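Side-chain contact in amidohydrolase family protein (Acinetobacter baumannii, PDB 4I6K), which probably hydrolyses 2-pyrone-4,6-dicarboxylic acid, as a member of the amidohydrolase family, and was crystallised with citric acid bound: residues A[222-227]-A[264-269]. Numbering follows the deposited sequence.
Sequences SNINIA and IKAFKQ
The Q269 carboxamide meets I224 at its nitrogen edge: methyl CG2 of I224 sits 4.3 Å from NE2 of Q269, close to the amide plane and beyond the nitrogen, while neither amide face is covered by segment 222-227. In this parallel eight-stranded (βα)8 barrel, the TIM-barrel fold of amidohydrolases, helix 222-237 follows the seventh strand, 207-210. Its partner, helix 260-270, comes after the last strand and just before helix 274-289, so the contact joins two helices outside the strands. A second flat group is the ring of F267, a residue whose CB points away from segment 222-227. The ring meets W245 with the planes at about 50° and packs on I280 and L281 of helix 274-289.

The joint is small, with 94 Å² buried in all, and I224 carries it from one side. Its chi1 of -29° is well short of a staggered position, and CG2 ends up on the anti side of the backbone N, facing the other helix. Q269 reaches over from its own turn with CD anti to CA (chi2 160°). Deeper in, A266 also touches F214, in the loop after strand 207-210, and N223 rests on that same phenylalanine; N223 ND2 is hydrogen-bonded to the carbonyl of G218. The apolar touch is loose: CB of A266 stands 4.5 Å from CG2 of I224.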
loop_
_atom_site.group_PDB
_atom_site.type_symbol
_atom_site.label_atom_id
_atom_site.label_comp_id
_atom_site.label_asym_id
_atom_site.label_seq_id
_atom_site.Cartn_x
_atom_site.Cartn_y
_atom_site.Cartn_z
ATOM N N SER A 222 -7.708 18.987 -8.865
ATOM C CA SER A 222 -7.124 18.158 -9.911
ATOM C C SER A 222 -6.953 16.692 -9.487
ATOM O O SER A 222 -7.521 15.778 -10.095
ATOM C CB SER A 222 -5.767 18.733 -10.327
ATOM O OG SER A 222 -4.987 17.753 -10.989
ATOM N N ASN A 223 -6.166 16.484 -8.433
ATOM C CA ASN A 223 -5.785 15.143 -7.990
ATOM C C ASN A 223 -6.940 14.153 -7.823
ATOM O O ASN A 223 -6.740 12.944 -7.909
ATOM C CB ASN A 223 -4.945 15.217 -6.710
ATOM C CG ASN A 223 -5.670 15.910 -5.570
ATOM O OD1 ASN A 223 -6.900 15.939 -5.516
ATOM N ND2 ASN A 223 -4.903 16.459 -4.640
ATOM N N ILE A 224 -8.143 14.659 -7.588
ATOM C CA ILE A 224 -9.301 13.784 -7.461
ATOM C C ILE A 224 -9.790 13.364 -8.843
ATOM O O ILE A 224 -10.338 12.269 -9.021
ATOM C CB ILE A 224 -10.454 14.453 -6.678
ATOM C CG1 ILE A 224 -9.898 15.464 -5.671
ATOM C CG2 ILE A 224 -11.291 13.404 -5.968
ATOM C CD1 ILE A 224 -10.965 16.328 -4.989
ATOM N N ASN A 225 -9.657 14.260 -9.802
ATOM C CA ASN A 225 -9.991 13.900 -11.155
ATOM C C ASN A 225 -9.049 12.869 -11.752
ATOM O O ASN A 225 -9.482 11.900 -12.331
ATOM C CB ASN A 225 -10.077 15.132 -12.035
ATOM C CG ASN A 225 -10.715 14.836 -13.344
ATOM O OD1 ASN A 225 -10.071 14.885 -14.382
ATOM N ND2 ASN A 225 -11.986 14.474 -13.307
ATOM N N ILE A 226 -7.757 13.077 -11.563
ATOM C CA ILE A 226 -6.751 12.080 -11.887
ATOM C C ILE A 226 -7.168 10.754 -11.261
ATOM O O ILE A 226 -7.365 9.765 -11.968
ATOM C CB ILE A 226 -5.379 12.503 -11.379
ATOM C CG1 ILE A 226 -4.964 13.802 -12.068
ATOM C CG2 ILE A 226 -4.355 11.408 -11.651
ATOM C CD1 ILE A 226 -5.077 13.709 -13.589
ATOM N N ALA A 227 -7.335 10.738 -9.938
ATOM C CA ALA A 227 -7.819 9.530 -9.262
ATOM C C ALA A 227 -9.037 8.903 -9.979
ATOM O O ALA A 227 -9.093 7.695 -10.205
ATOM C CB ALA A 227 -8.143 9.835 -7.798
ATOM N N ILE A 264 -12.204 9.234 3.414
ATOM C CA ILE A 264 -13.482 8.546 3.182
ATOM C C ILE A 264 -14.309 9.239 2.101
ATOM O O ILE A 264 -14.880 8.585 1.229
ATOM C CB ILE A 264 -14.357 8.516 4.450
ATOM C CG1 ILE A 264 -13.589 7.935 5.638
ATOM C CG2 ILE A 264 -15.630 7.719 4.197
ATOM C CD1 ILE A 264 -13.181 6.508 5.438
ATOM N N LYS A 265 -14.366 10.567 2.175
ATOM C CA LYS A 265 -15.211 11.369 1.291
ATOM C C LYS A 265 -14.786 11.288 -0.179
ATOM O O LYS A 265 -15.615 11.062 -1.062
ATOM C CB LYS A 265 -15.254 12.822 1.764
ATOM C CG LYS A 265 -16.213 13.697 0.981
ATOM C CD LYS A 265 -16.440 15.021 1.684
ATOM C CE LYS A 265 -17.453 15.867 0.925
ATOM N NZ LYS A 265 -18.806 15.237 0.855
ATOM N N ALA A 266 -13.496 11.469 -0.440
ATOM C CA ALA A 266 -12.986 11.371 -1.801
ATOM C C ALA A 266 -13.222 9.973 -2.391
ATOM O O ALA A 266 -13.469 9.816 -3.585
ATOM C CB ALA A 266 -11.507 11.726 -1.833
ATOM N N PHE A 267 -13.150 8.952 -1.550
ATOM C CA PHE A 267 -13.332 7.604 -2.043
ATOM C C PHE A 267 -14.719 7.467 -2.657
ATOM O O PHE A 267 -14.885 6.891 -3.735
ATOM C CB PHE A 267 -13.124 6.580 -0.920
ATOM C CG PHE A 267 -13.578 5.203 -1.283
ATOM C CD1 PHE A 267 -14.752 4.685 -0.754
ATOM C CD2 PHE A 267 -12.853 4.436 -2.184
ATOM C CE1 PHE A 267 -15.193 3.412 -1.093
ATOM C CE2 PHE A 267 -13.289 3.174 -2.539
ATOM C CZ PHE A 267 -14.469 2.658 -1.989
ATOM N N LYS A 268 -15.715 8.008 -1.961
ATOM C CA LYS A 268 -17.105 7.904 -2.396
ATOM C C LYS A 268 -17.339 8.748 -3.641
ATOM O O LYS A 268 -18.253 8.486 -4.417
ATOM C CB LYS A 268 -18.047 8.344 -1.278
ATOM C CG LYS A 268 -17.955 7.512 -0.005
ATOM C CD LYS A 268 -19.066 7.897 0.981
ATOM C CE LYS A 268 -18.940 7.150 2.301
ATOM N NZ LYS A 268 -19.608 7.870 3.424
ATOM N N GLN A 269 -16.574 9.817 -3.791
ATOM C CA GLN A 269 -16.553 10.567 -5.032
ATOM C C GLN A 269 -15.918 9.880 -6.208
ATOM O O GLN A 269 -16.446 9.891 -7.297
ATOM C CB GLN A 269 -15.920 11.920 -4.831
ATOM C CG GLN A 269 -16.918 12.925 -4.385
ATOM C CD GLN A 269 -16.287 14.108 -3.741
ATOM O OE1 GLN A 269 -16.860 14.706 -2.830
ATOM N NE2 GLN A 269 -15.092 14.459 -4.196
#